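Local coordinates for protein RNA-dependent RNA polymerase (Taggert virus, PDB 6DX3) that probably acts as an OTU-family cysteine protease that strips ubiquitin from conjugates, forming a deubiquitinase domain within the nairoviral polymerase protein, at residues L12-Y16 with E77-T81; P20-E26 with K125-Y129; Y42-A46 with Y58-K62; T115-E121 with S141-R147. All coordinates share one frame; numbering follows the deposited sequence.

Contact 1 of 4, residues L12-Y16 with E77-T81; sequences LLNGY and EETKT
L13 and N14, the central residues of the type I beta turn L12–G15 that links antiparallel strands 10-11 and 17-24, lie against E77 and E78 of the 3-10 segment 77-80. The turn is closed on its own side by bonds from G15 N to L12 O and from L12 N to Y16 O, and no direct hydrogen bond spans the two segments. N14 O rests 3.5 Å from E77 CB, and the amide oxygen N14 OD1 comes 3.5 Å from E78 CA. A water takes over the polar link: it donates to E77 O (2.7 Å) and accepts from T81 OG1 (3.0 Å). It also lies beside N14 OD1, at a separation too short to be trusted in detail. The hydroxyl of T81 reaches this water because it sits between the backbone N and the carbonyl carbon (chi1 48°). Beside the turn, E78 runs out extended with CG opposite its backbone N, and its OE2 ends 3.7 Å from Y16 CE2, ring and carboxylate planes lying 27° apart. That buried carboxylate is well satisfied: Y133 OH and N106 ND2 bind OE2, and S102 OG binds OE1. The start of helix 102-112 would probably add some stabilisation of its charge. E78 and T79 pack on L103 of that helix, T79 also on F107, so segment 77-81 lies on helix 102-112 while the turn meets strand 126-133 through the rings of Y16 and Y133.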
loop_
_atom_site.group_PDB
_atom_site.type_symbol
_atom_site.label_atom_id
_atom_site.label_comp_id
_atom_site.label_asym_id
_atom_site.label_seq_id
_atom_site.Cartn_x
_atom_site.Cartn_y
_atom_site.Cartn_z
ATOM N N LEU A 12 1.491 1.400 -16.453
ATOM C CA LEU A 12 0.155 1.035 -16.897
ATOM C C LEU A 12 -0.673 2.272 -17.208
ATOM O O LEU A 12 -0.476 3.342 -16.628
ATOM C CB LEU A 12 -0.555 0.198 -15.833
ATOM C CG LEU A 12 0.213 -1.028 -15.340
ATOM C CD1 LEU A 12 -0.642 -1.856 -14.388
ATOM C CD2 LEU A 12 0.676 -1.862 -16.516
ATOM N N LEU A 13 -1.622 2.109 -18.135
ATOM C CA LEU A 13 -2.608 3.160 -18.363
ATOM C C LEU A 13 -3.417 3.438 -17.101
ATOM O O LEU A 13 -3.925 4.552 -16.921
ATOM C CB LEU A 13 -3.532 2.769 -19.519
ATOM C CG LEU A 13 -4.234 3.913 -20.253
ATOM C CD1 LEU A 13 -3.245 4.685 -21.117
ATOM C CD2 LEU A 13 -5.391 3.396 -21.095
ATOM N N ASN A 14 -3.531 2.445 -16.214
ATOM C CA ASN A 14 -4.265 2.618 -14.964
ATOM C C ASN A 14 -3.613 3.628 -14.029
ATOM O O ASN A 14 -4.264 4.076 -13.081
ATOM C CB ASN A 14 -4.404 1.274 -14.248
ATOM C CG ASN A 14 -5.775 0.660 -14.428
ATOM O OD1 ASN A 14 -6.724 1.018 -13.731
ATOM N ND2 ASN A 14 -5.885 -0.276 -15.368
ATOM N N GLY A 15 -2.355 3.978 -14.252
ATOM C CA GLY A 15 -1.699 5.019 -13.495
ATOM C C GLY A 15 -0.643 4.585 -12.489
ATOM O O GLY A 15 -0.339 5.362 -11.572
ATOM N N TYR A 16 -0.077 3.390 -12.629
ATOM C CA TYR A 16 0.971 2.925 -11.730
ATOM C C TYR A 16 1.848 1.933 -12.479
ATOM O O TYR A 16 1.580 1.583 -13.631
ATOM C CB TYR A 16 0.380 2.307 -10.457
ATOM C CG TYR A 16 -0.629 1.207 -10.712
ATOM C CD1 TYR A 16 -0.239 -0.124 -10.751
ATOM C CD2 TYR A 16 -1.973 1.504 -10.907
ATOM C CE1 TYR A 16 -1.159 -1.131 -10.979
ATOM C CE2 TYR A 16 -2.898 0.506 -11.137
ATOM C CZ TYR A 16 -2.487 -0.807 -11.175
ATOM O OH TYR A 16 -3.411 -1.800 -11.404
ATOM N N GLU A 77 -7.118 7.162 -12.807
ATOM C CA GLU A 77 -7.651 6.194 -13.763
ATOM C C GLU A 77 -8.084 4.901 -13.087
ATOM O O GLU A 77 -8.997 4.226 -13.574
ATOM C CB GLU A 77 -6.619 5.891 -14.853
ATOM C CG GLU A 77 -6.172 7.108 -15.642
ATOM C CD GLU A 77 -7.326 7.817 -16.325
ATOM O OE1 GLU A 77 -8.068 7.165 -17.089
ATOM O OE2 GLU A 77 -7.502 9.032 -16.086
ATOM N N GLU A 78 -7.442 4.534 -11.976
ATOM C CA GLU A 78 -7.797 3.293 -11.296
ATOM C C GLU A 78 -9.250 3.283 -10.834
ATOM O O GLU A 78 -9.830 2.203 -10.671
ATOM C CB GLU A 78 -6.855 3.053 -10.110
ATOM C CG GLU A 78 -7.110 1.736 -9.390
ATOM C CD GLU A 78 -5.902 1.214 -8.636
ATOM O OE1 GLU A 78 -5.930 0.026 -8.256
ATOM O OE2 GLU A 78 -4.935 1.976 -8.420
ATOM N N THR A 79 -9.865 4.454 -10.645
ATOM C CA THR A 79 -11.266 4.477 -10.241
ATOM C C THR A 79 -12.194 3.933 -11.321
ATOM O O THR A 79 -13.308 3.506 -11.002
ATOM C CB THR A 79 -11.704 5.897 -9.874
ATOM O OG1 THR A 79 -11.817 6.687 -11.063
ATOM C CG2 THR A 79 -10.709 6.549 -8.916
ATOM N N LYS A 80 -11.760 3.915 -12.581
ATOM C CA LYS A 80 -12.685 3.636 -13.675
ATOM C C LYS A 80 -13.109 2.174 -13.741
ATOM O O LYS A 80 -14.097 1.860 -14.416
ATOM C CB LYS A 80 -12.064 4.073 -15.002
ATOM C CG LYS A 80 -12.038 5.587 -15.191
ATOM C CD LYS A 80 -11.098 5.989 -16.315
ATOM C CE LYS A 80 -11.288 7.446 -16.708
ATOM N NZ LYS A 80 -10.274 7.886 -17.711
ATOM N N THR A 81 -12.407 1.273 -13.052
ATOM C CA THR A 81 -12.766 -0.139 -13.040
ATOM C C THR A 81 -13.350 -0.578 -11.698
ATOM O O THR A 81 -13.345 -1.774 -11.385
ATOM C CB THR A 81 -11.555 -1.000 -13.399
ATOM O OG1 THR A 81 -10.426 -0.590 -12.623
ATOM C CG2 THR A 81 -11.224 -0.859 -14.878
HETATM O O HOH W 1 -9.025 1.576 -14.149
#

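Contact 2 of 4, residues P20-E26 with K125-Y129; sequences PVDLEVE and KHCDY
The carbonyl oxygen of K125 is gripped by V25 N at 3.2 Å and by a water at 2.7 Å, the same water accepting a bond from E26 N. K125 NZ forms a short salt bridge with E26 OE1 (nominally 2.5 Å), which it meets from above the carboxylate plane; the lysine bends at several bonds to get there. Further along, L23 and C127 form an antiparallel hydrogen-bonded pair, C127 N to L23 O measuring 3.0 Å. A beta bulge then shifts the register before P20 faces Y129, and V21 N bonds to D128 O within it. On the face that bears E24 and H126, the histidine holds its ring with CG opposite the backbone N (chi1 172°), where NE2 donates to D22 OD1 at 3.1 Å. The acceptor lies close to the ring plane, yet the nitrogen stands well above the plane of the carboxylate. E24 OE1 approaches the same ring at its edge, 3.3 Å from CD2. With ND1 bonded to D122, the imidazole may well be positively charged. V25 CG1 packs on C127 SG (3.4 Å). L23 and C127 both lean on W119 of strand 116-121, and V25 reaches I31 of strand 29-32 and M145 of strand 142-147.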
loop_
_atom_site.group_PDB
_atom_site.type_symbol
_atom_site.label_atom_id
_atom_site.label_comp_id
_atom_site.label_asym_id
_atom_site.label_seq_id
_atom_site.Cartn_x
_atom_site.Cartn_y
_atom_site.Cartn_z
ATOM N N PRO A 20 6.649 -8.212 -12.845
ATOM C CA PRO A 20 6.810 -9.553 -12.282
ATOM C C PRO A 20 8.137 -9.665 -11.551
ATOM O O PRO A 20 9.132 -9.039 -11.926
ATOM C CB PRO A 20 6.768 -10.466 -13.512
ATOM C CG PRO A 20 7.263 -9.597 -14.628
ATOM C CD PRO A 20 6.756 -8.209 -14.315
ATOM N N VAL A 21 8.136 -10.453 -10.476
ATOM C CA VAL A 21 9.332 -10.720 -9.685
ATOM C C VAL A 21 9.325 -12.185 -9.269
ATOM O O VAL A 21 8.346 -12.908 -9.461
ATOM C CB VAL A 21 9.444 -9.815 -8.435
ATOM C CG1 VAL A 21 9.524 -8.346 -8.821
ATOM C CG2 VAL A 21 8.282 -10.062 -7.488
ATOM N N ASP A 22 10.447 -12.618 -8.693
ATOM C CA ASP A 22 10.604 -13.961 -8.122
ATOM C C ASP A 22 11.471 -13.780 -6.877
ATOM O O ASP A 22 12.701 -13.861 -6.948
ATOM C CB ASP A 22 11.229 -14.939 -9.107
ATOM C CG ASP A 22 11.598 -16.267 -8.460
ATOM O OD1 ASP A 22 10.698 -17.122 -8.315
ATOM O OD2 ASP A 22 12.782 -16.451 -8.102
ATOM N N LEU A 23 10.827 -13.529 -5.738
ATOM C CA LEU A 23 11.540 -13.000 -4.586
ATOM C C LEU A 23 11.157 -13.697 -3.288
ATOM O O LEU A 23 9.977 -13.839 -2.956
ATOM C CB LEU A 23 11.316 -11.473 -4.471
ATOM C CG LEU A 23 11.770 -10.772 -3.193
ATOM C CD1 LEU A 23 12.546 -9.507 -3.517
ATOM C CD2 LEU A 23 10.554 -10.424 -2.351
ATOM N N GLU A 24 12.186 -14.155 -2.583
ATOM C CA GLU A 24 12.108 -14.534 -1.179
ATOM C C GLU A 24 12.052 -13.230 -0.386
ATOM O O GLU A 24 13.047 -12.504 -0.321
ATOM C CB GLU A 24 13.343 -15.345 -0.783
ATOM C CG GLU A 24 13.550 -16.736 -1.448
ATOM C CD GLU A 24 12.347 -17.649 -1.373
ATOM O OE1 GLU A 24 11.501 -17.603 -2.287
ATOM O OE2 GLU A 24 12.256 -18.439 -0.411
ATOM N N VAL A 25 10.900 -12.927 0.219
ATOM C CA VAL A 25 10.745 -11.626 0.876
ATOM C C VAL A 25 11.803 -11.434 1.960
ATOM O O VAL A 25 12.355 -10.335 2.113
ATOM C CB VAL A 25 9.319 -11.443 1.439
ATOM C CG1 VAL A 25 8.332 -11.299 0.322
ATOM C CG2 VAL A 25 8.954 -12.584 2.364
ATOM N N GLU A 26 12.092 -12.478 2.740
ATOM C CA GLU A 26 12.967 -12.307 3.899
ATOM C C GLU A 26 14.439 -12.185 3.525
ATOM O O GLU A 26 15.249 -11.833 4.388
ATOM C CB GLU A 26 12.766 -13.456 4.889
ATOM C CG GLU A 26 11.343 -13.555 5.427
ATOM C CD GLU A 26 11.277 -14.314 6.735
ATOM O OE1 GLU A 26 11.712 -15.485 6.766
ATOM O OE2 GLU A 26 10.787 -13.737 7.728
ATOM N N LYS A 125 5.658 -16.546 1.956
ATOM C CA LYS A 125 6.772 -15.600 2.034
ATOM C C LYS A 125 7.544 -15.516 0.717
ATOM O O LYS A 125 8.747 -15.231 0.698
ATOM C CB LYS A 125 7.698 -15.948 3.204
ATOM C CG LYS A 125 7.010 -15.788 4.558
ATOM C CD LYS A 125 7.368 -16.887 5.546
ATOM C CE LYS A 125 8.637 -16.560 6.322
ATOM N NZ LYS A 125 9.850 -16.577 5.453
ATOM N N HIS A 126 6.853 -15.765 -0.394
ATOM C CA HIS A 126 7.395 -15.590 -1.735
ATOM C C HIS A 126 6.435 -14.732 -2.540
ATOM O O HIS A 126 5.215 -14.869 -2.407
ATOM C CB HIS A 126 7.614 -16.937 -2.438
ATOM C CG HIS A 126 7.988 -16.808 -3.884
ATOM N ND1 HIS A 126 7.053 -16.613 -4.879
ATOM C CD2 HIS A 126 9.194 -16.839 -4.500
ATOM C CE1 HIS A 126 7.667 -16.534 -6.046
ATOM N NE2 HIS A 126 8.965 -16.668 -5.844
ATOM N N CYS A 127 6.984 -13.856 -3.379
ATOM C CA CYS A 127 6.193 -12.919 -4.166
ATOM C C CYS A 127 6.467 -13.119 -5.652
ATOM O O CYS A 127 7.603 -13.399 -6.048
ATOM C CB CYS A 127 6.489 -11.469 -3.765
ATOM S SG CYS A 127 5.918 -11.042 -2.104
ATOM N N ASP A 128 5.420 -12.975 -6.471
ATOM C CA ASP A 128 5.530 -13.182 -7.910
ATOM C C ASP A 128 5.260 -11.936 -8.742
ATOM O O ASP A 128 5.528 -11.955 -9.949
ATOM C CB ASP A 128 4.586 -14.309 -8.370
ATOM C CG ASP A 128 3.121 -13.984 -8.133
ATOM O OD1 ASP A 128 2.813 -13.273 -7.154
ATOM O OD2 ASP A 128 2.272 -14.444 -8.926
ATOM N N TYR A 129 4.736 -10.864 -8.152
ATOM C CA TYR A 129 4.637 -9.594 -8.859
ATOM C C TYR A 129 4.552 -8.468 -7.839
ATOM O O TYR A 129 4.257 -8.689 -6.662
ATOM C CB TYR A 129 3.445 -9.563 -9.832
ATOM C CG TYR A 129 2.079 -9.299 -9.223
ATOM C CD1 TYR A 129 1.655 -8.003 -8.949
ATOM C CD2 TYR A 129 1.197 -10.343 -8.972
ATOM C CE1 TYR A 129 0.408 -7.756 -8.408
ATOM C CE2 TYR A 129 -0.059 -10.105 -8.437
ATOM C CZ TYR A 129 -0.445 -8.808 -8.154
ATOM O OH TYR A 129 -1.688 -8.557 -7.619
HETATM O O HOH W 2 10.737 -15.377 2.550
#

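Contact 3 of 4, residues Y42-A46 with Y58-K62; sequences YHSLA and YKLIK
Y42, Y58 and I61 bury the greatest areas where helices 40-49 and 57-72 pass almost at right angles, their local axes 7.9 Å apart and crossing at 101°. Y42 and Y58 meet through their CB atoms at 3.6 Å, which brings the two backbones close together. The edge of the Y42 ring touches I61, CD1 lying 3.7 Å from I61 CG2, while K62 lays its aliphatic chain over one face in a CH-pi contact, CG 4.1 Å from the ring centroid. The chain of K62 is extended beyond this point, and its NZ is bound by K95 O. I61 fits between three residues of the first helix: besides touching the tyrosine, its CG2 reaches L45 CB, and its CG1 meets A46 CB at 3.7 Å. Y58 packs on H43, its CB over a face of the imidazole, 3.9 Å from the centroid. With CG between the backbone N and the carbonyl carbon (chi1 80°), its ring comes beside the histidine at an oblique 42°. A water bonded to H43 ND1 (2.8 Å) also receives a weak bond from Y58 N. Helix 102-112 adds E104 against Y42 and F108 against I61. In clan CA proteases the helix packed on the central sheet characteristically begins with the catalytic cysteine, and helix 40-49 is consistent with that element of the OTU fold.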
loop_
_atom_site.group_PDB
_atom_site.type_symbol
_atom_site.label_atom_id
_atom_site.label_comp_id
_atom_site.label_asym_id
_atom_site.label_seq_id
_atom_site.Cartn_x
_atom_site.Cartn_y
_atom_site.Cartn_z
ATOM N N TYR A 42 -4.291 -0.057 6.374
ATOM C CA TYR A 42 -3.995 1.235 6.983
ATOM C C TYR A 42 -2.972 1.112 8.105
ATOM O O TYR A 42 -2.169 2.028 8.307
ATOM C CB TYR A 42 -5.288 1.874 7.484
ATOM C CG TYR A 42 -6.346 1.952 6.408
ATOM C CD1 TYR A 42 -6.161 2.757 5.291
ATOM C CD2 TYR A 42 -7.518 1.214 6.497
ATOM C CE1 TYR A 42 -7.116 2.832 4.295
ATOM C CE2 TYR A 42 -8.484 1.284 5.503
ATOM C CZ TYR A 42 -8.274 2.095 4.403
ATOM O OH TYR A 42 -9.220 2.177 3.409
ATOM N N HIS A 43 -2.989 -0.001 8.843
ATOM C CA HIS A 43 -1.933 -0.273 9.816
ATOM C C HIS A 43 -0.568 -0.298 9.139
ATOM O O HIS A 43 0.381 0.347 9.600
ATOM C CB HIS A 43 -2.190 -1.611 10.514
ATOM C CG HIS A 43 -3.251 -1.564 11.569
ATOM N ND1 HIS A 43 -3.103 -0.857 12.743
ATOM C CD2 HIS A 43 -4.464 -2.159 11.638
ATOM C CE1 HIS A 43 -4.186 -1.010 13.485
ATOM N NE2 HIS A 43 -5.027 -1.793 12.836
ATOM N N SER A 44 -0.452 -1.051 8.041
ATOM C CA SER A 44 0.836 -1.213 7.376
ATOM C C SER A 44 1.301 0.077 6.718
ATOM O O SER A 44 2.505 0.350 6.681
ATOM C CB SER A 44 0.754 -2.340 6.346
ATOM O OG SER A 44 -0.400 -2.194 5.538
ATOM N N LEU A 45 0.372 0.880 6.194
ATOM C CA LEU A 45 0.742 2.193 5.677
ATOM C C LEU A 45 1.176 3.126 6.804
ATOM O O LEU A 45 2.111 3.917 6.635
ATOM C CB LEU A 45 -0.422 2.795 4.894
ATOM C CG LEU A 45 -0.720 2.137 3.545
ATOM C CD1 LEU A 45 -1.934 2.777 2.887
ATOM C CD2 LEU A 45 0.492 2.218 2.636
ATOM N N ALA A 46 0.512 3.051 7.961
ATOM C CA ALA A 46 0.954 3.842 9.105
ATOM C C ALA A 46 2.318 3.383 9.600
ATOM O O ALA A 46 3.108 4.199 10.093
ATOM C CB ALA A 46 -0.068 3.766 10.240
ATOM N N TYR A 58 -3.578 3.845 12.335
ATOM C CA TYR A 58 -4.242 3.549 11.071
ATOM C C TYR A 58 -5.388 4.512 10.796
ATOM O O TYR A 58 -5.735 4.744 9.632
ATOM C CB TYR A 58 -4.760 2.108 11.077
ATOM C CG TYR A 58 -6.061 1.929 11.830
ATOM C CD1 TYR A 58 -7.283 1.970 11.170
ATOM C CD2 TYR A 58 -6.067 1.720 13.202
ATOM C CE1 TYR A 58 -8.471 1.809 11.854
ATOM C CE2 TYR A 58 -7.252 1.557 13.897
ATOM C CZ TYR A 58 -8.451 1.600 13.218
ATOM O OH TYR A 58 -9.633 1.439 13.901
ATOM N N LYS A 59 -6.001 5.058 11.850
ATOM C CA LYS A 59 -7.064 6.039 11.664
ATOM C C LYS A 59 -6.541 7.287 10.967
ATOM O O LYS A 59 -7.228 7.868 10.118
ATOM C CB LYS A 59 -7.690 6.402 13.012
ATOM C CG LYS A 59 -8.531 5.297 13.631
ATOM C CD LYS A 59 -9.426 5.848 14.739
ATOM C CE LYS A 59 -10.203 4.740 15.431
ATOM N NZ LYS A 59 -11.128 5.268 16.474
ATOM N N LEU A 60 -5.324 7.716 11.319
ATOM C CA LEU A 60 -4.692 8.826 10.610
ATOM C C LEU A 60 -4.633 8.550 9.115
ATOM O O LEU A 60 -4.887 9.444 8.299
ATOM C CB LEU A 60 -3.282 9.064 11.158
ATOM C CG LEU A 60 -3.108 9.560 12.596
ATOM C CD1 LEU A 60 -1.656 9.927 12.844
ATOM C CD2 LEU A 60 -4.008 10.746 12.895
ATOM N N ILE A 61 -4.308 7.310 8.742
ATOM C CA ILE A 61 -4.181 6.953 7.333
ATOM C C ILE A 61 -5.541 6.949 6.653
ATOM O O ILE A 61 -5.703 7.496 5.555
ATOM C CB ILE A 61 -3.478 5.589 7.203
ATOM C CG1 ILE A 61 -2.093 5.644 7.846
ATOM C CG2 ILE A 61 -3.372 5.168 5.747
ATOM C CD1 ILE A 61 -1.221 6.752 7.296
ATOM N N LYS A 62 -6.538 6.341 7.298
ATOM C CA LYS A 62 -7.855 6.179 6.687
ATOM C C LYS A 62 -8.544 7.521 6.471
ATOM O O LYS A 62 -9.238 7.714 5.465
ATOM C CB LYS A 62 -8.709 5.261 7.564
ATOM C CG LYS A 62 -9.986 4.765 6.930
ATOM C CD LYS A 62 -10.507 3.539 7.674
ATOM C CE LYS A 62 -11.961 3.269 7.327
ATOM N NZ LYS A 62 -12.393 1.882 7.660
HETATM O O HOH W 3 -1.973 1.685 13.360
#

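Contact 4 of 4, residues T115-E121 with S141-R147; sequences TVYIWHE and SINIMHR
T115–E121 and S141–R147 run in parallel, and their backbone bonds follow the zigzag of a parallel pair. T115 O accepts from I142 N (2.9 Å), I142 O from Y117 N (2.6 Å), and the alternation continues through I144 and W119 to H146 N, which binds W119 O at 2.6 Å. H146 O is doubly engaged, taking E121 N and a water that also donates to E121 O (2.7 Å). W119 NE1 donates to N143 OD1 at 2.9 Å. The oxygen lies only 5° out of the indole plane and offers a lone pair in its own amide plane; N143 ND2 is satisfied by M138 O, so both ends of the buried amide have a partner. R147 grips E121 side-on, NE bonding OE1 (3.0 Å) and NH2 bonding OE2 (3.1 Å), with guanidinium and carboxylate planes 50° apart. With CG opposite its backbone N (chi1 -179°) and an extended chain, E121 carries its carboxylate across to R147. Its OE2 also takes K125 N, and R147 NH1 pairs with D152. M145 SD sits over one face of the guanidinium. D136 satisfies both T115 OG1 and Y117 OH, and P137 O binds S141 OG. V116, I118 and I144 pack together on the face away from W119 and N143, the first two leaning on V105 of helix 102-112. Such a central parallel pair, flanked by antiparallel strands 126-133 and 150-156, forms the middle of the mixed sheet in this OTU domain.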
loop_
_atom_site.group_PDB
_atom_site.type_symbol
_atom_site.label_atom_id
_atom_site.label_comp_id
_atom_site.label_asym_id
_atom_site.label_seq_id
_atom_site.Cartn_x
_atom_site.Cartn_y
_atom_site.Cartn_z
ATOM N N THR A 115 6.099 7.137 -2.285
ATOM C CA THR A 115 6.001 5.969 -3.144
ATOM C C THR A 115 5.719 4.732 -2.302
ATOM O O THR A 115 6.282 4.565 -1.216
ATOM C CB THR A 115 7.288 5.787 -3.950
ATOM O OG1 THR A 115 7.508 6.944 -4.768
ATOM C CG2 THR A 115 7.200 4.559 -4.840
ATOM N N VAL A 116 4.825 3.879 -2.797
ATOM C CA VAL A 116 4.441 2.652 -2.108
ATOM C C VAL A 116 4.603 1.478 -3.059
ATOM O O VAL A 116 4.069 1.495 -4.173
ATOM C CB VAL A 116 2.995 2.714 -1.579
ATOM C CG1 VAL A 116 2.633 1.402 -0.893
ATOM C CG2 VAL A 116 2.823 3.884 -0.619
ATOM N N TYR A 117 5.343 0.464 -2.619
ATOM C CA TYR A 117 5.431 -0.816 -3.308
ATOM C C TYR A 117 4.472 -1.787 -2.635
ATOM O O TYR A 117 4.449 -1.884 -1.404
ATOM C CB TYR A 117 6.851 -1.384 -3.258
ATOM C CG TYR A 117 7.891 -0.649 -4.080
ATOM C CD1 TYR A 117 8.678 -1.330 -4.997
ATOM C CD2 TYR A 117 8.107 0.714 -3.918
ATOM C CE1 TYR A 117 9.637 -0.674 -5.743
ATOM C CE2 TYR A 117 9.062 1.380 -4.659
ATOM C CZ TYR A 117 9.825 0.679 -5.570
ATOM O OH TYR A 117 10.781 1.332 -6.313
ATOM N N ILE A 118 3.686 -2.503 -3.435
ATOM C CA ILE A 118 2.780 -3.533 -2.937
ATOM C C ILE A 118 3.249 -4.864 -3.504
ATOM O O ILE A 118 3.090 -5.128 -4.704
ATOM C CB ILE A 118 1.318 -3.262 -3.312
ATOM C CG1 ILE A 118 0.924 -1.824 -2.969
ATOM C CG2 ILE A 118 0.402 -4.245 -2.594
ATOM C CD1 ILE A 118 -0.523 -1.499 -3.314
ATOM N N TRP A 119 3.828 -5.700 -2.648
ATOM C CA TRP A 119 4.344 -6.998 -3.060
ATOM C C TRP A 119 3.273 -8.060 -2.847
ATOM O O TRP A 119 2.731 -8.193 -1.745
ATOM C CB TRP A 119 5.610 -7.349 -2.277
ATOM C CG TRP A 119 6.675 -6.291 -2.357
ATOM C CD1 TRP A 119 6.711 -5.107 -1.676
ATOM C CD2 TRP A 119 7.860 -6.326 -3.164
ATOM N NE1 TRP A 119 7.843 -4.402 -2.012
ATOM C CE2 TRP A 119 8.566 -5.130 -2.920
ATOM C CE3 TRP A 119 8.391 -7.251 -4.069
ATOM C CZ2 TRP A 119 9.776 -4.835 -3.549
ATOM C CZ3 TRP A 119 9.592 -6.957 -4.691
ATOM C CH2 TRP A 119 10.270 -5.759 -4.429
ATOM N N HIS A 120 2.970 -8.813 -3.899
ATOM C CA HIS A 120 1.909 -9.810 -3.846
ATOM C C HIS A 120 2.492 -11.176 -3.507
ATOM O O HIS A 120 3.308 -11.713 -4.264
ATOM C CB HIS A 120 1.146 -9.880 -5.165
ATOM C CG HIS A 120 0.236 -11.063 -5.262
ATOM N ND1 HIS A 120 0.598 -12.228 -5.902
ATOM C CD2 HIS A 120 -1.015 -11.269 -4.785
ATOM C CE1 HIS A 120 -0.393 -13.098 -5.823
ATOM N NE2 HIS A 120 -1.383 -12.542 -5.149
ATOM N N GLU A 121 2.053 -11.738 -2.384
ATOM C CA GLU A 121 2.467 -13.069 -1.973
ATOM C C GLU A 121 1.646 -14.122 -2.705
ATOM O O GLU A 121 0.412 -14.103 -2.661
ATOM C CB GLU A 121 2.301 -13.231 -0.462
ATOM C CG GLU A 121 2.718 -14.587 0.080
ATOM C CD GLU A 121 2.349 -14.759 1.539
ATOM O OE1 GLU A 121 1.254 -14.305 1.926
ATOM O OE2 GLU A 121 3.161 -15.326 2.304
ATOM N N SER A 141 11.073 4.049 -0.187
ATOM C CA SER A 141 9.629 4.010 -0.338
ATOM C C SER A 141 9.024 3.128 0.747
ATOM O O SER A 141 9.729 2.449 1.497
ATOM C CB SER A 141 9.231 3.487 -1.724
ATOM O OG SER A 141 9.867 4.222 -2.754
ATOM N N ILE A 142 7.701 3.140 0.815
ATOM C CA ILE A 142 6.961 2.239 1.688
ATOM C C ILE A 142 6.743 0.924 0.954
ATOM O O ILE A 142 6.243 0.904 -0.176
ATOM C CB ILE A 142 5.621 2.859 2.113
ATOM C CG1 ILE A 142 5.862 4.105 2.974
ATOM C CG2 ILE A 142 4.772 1.831 2.848
ATOM C CD1 ILE A 142 4.625 4.947 3.179
ATOM N N ASN A 143 7.130 -0.178 1.588
ATOM C CA ASN A 143 6.907 -1.511 1.046
ATOM C C ASN A 143 5.918 -2.247 1.936
ATOM O O ASN A 143 6.091 -2.290 3.159
ATOM C CB ASN A 143 8.219 -2.288 0.940
ATOM C CG ASN A 143 9.204 -1.641 -0.014
ATOM O OD1 ASN A 143 9.257 -1.984 -1.196
ATOM N ND2 ASN A 143 9.990 -0.696 0.493
ATOM N N ILE A 144 4.871 -2.803 1.324
ATOM C CA ILE A 144 3.887 -3.607 2.033
ATOM C C ILE A 144 3.690 -4.913 1.277
ATOM O O ILE A 144 4.006 -5.028 0.091
ATOM C CB ILE A 144 2.536 -2.878 2.220
ATOM C CG1 ILE A 144 1.872 -2.605 0.874
ATOM C CG2 ILE A 144 2.718 -1.577 2.986
ATOM C CD1 ILE A 144 0.534 -1.925 1.001
ATOM N N MET A 145 3.161 -5.908 1.988
ATOM C CA MET A 145 3.015 -7.265 1.477
ATOM C C MET A 145 1.536 -7.617 1.419
ATOM O O MET A 145 0.852 -7.607 2.448
ATOM C CB MET A 145 3.773 -8.263 2.358
ATOM C CG MET A 145 3.971 -9.648 1.742
ATOM S SD MET A 145 5.043 -10.686 2.763
ATOM C CE MET A 145 4.515 -12.321 2.290
ATOM N N HIS A 146 1.051 -7.938 0.225
ATOM C CA HIS A 146 -0.347 -8.300 0.014
ATOM C C HIS A 146 -0.503 -9.809 0.153
ATOM O O HIS A 146 0.022 -10.571 -0.666
ATOM C CB HIS A 146 -0.806 -7.827 -1.367
ATOM C CG HIS A 146 -2.291 -7.788 -1.536
ATOM N ND1 HIS A 146 -2.894 -7.625 -2.766
ATOM C CD2 HIS A 146 -3.296 -7.878 -0.632
ATOM C CE1 HIS A 146 -4.207 -7.620 -2.614
ATOM N NE2 HIS A 146 -4.476 -7.774 -1.328
ATOM N N ARG A 147 -1.232 -10.241 1.181
ATOM C CA ARG A 147 -1.363 -11.654 1.535
ATOM C C ARG A 147 -2.847 -12.008 1.551
ATOM O O ARG A 147 -3.511 -11.855 2.580
ATOM C CB ARG A 147 -0.702 -11.932 2.882
ATOM C CG ARG A 147 0.548 -11.107 3.119
ATOM C CD ARG A 147 1.221 -11.462 4.437
ATOM N NE ARG A 147 1.889 -12.756 4.394
ATOM C CZ ARG A 147 2.647 -13.234 5.376
ATOM N NH1 ARG A 147 2.830 -12.522 6.480
ATOM N NH2 ARG A 147 3.224 -14.426 5.261
HETATM O O HOH W 4 -1.723 -12.717 -1.764
#

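In the fold
From the N terminus, the turn at 12-16 leads directly through strand 17-24 to 20-26. Contact 3 closes first, between helices 40-49 and 57-72; contact 1 then closes round it when the chain reaches 77-81, and contact 3 is nested in the longer loop of contact 2 as well. Contacts 1 and 2 cross, as do contacts 2 and 4, whereas contacts 1 and 3 each close before contact 4 opens. Contacts 2 and 4 share one sheet and touch where D128 and Y129 meet H120. S44 and L45 pack on I144 and V116, tying the helical half to the sheet centre. Contact 1 touches none of the others, its nearest atoms about 7 Å from contact 4, although 12-16 adjoins 20-26 along the chain.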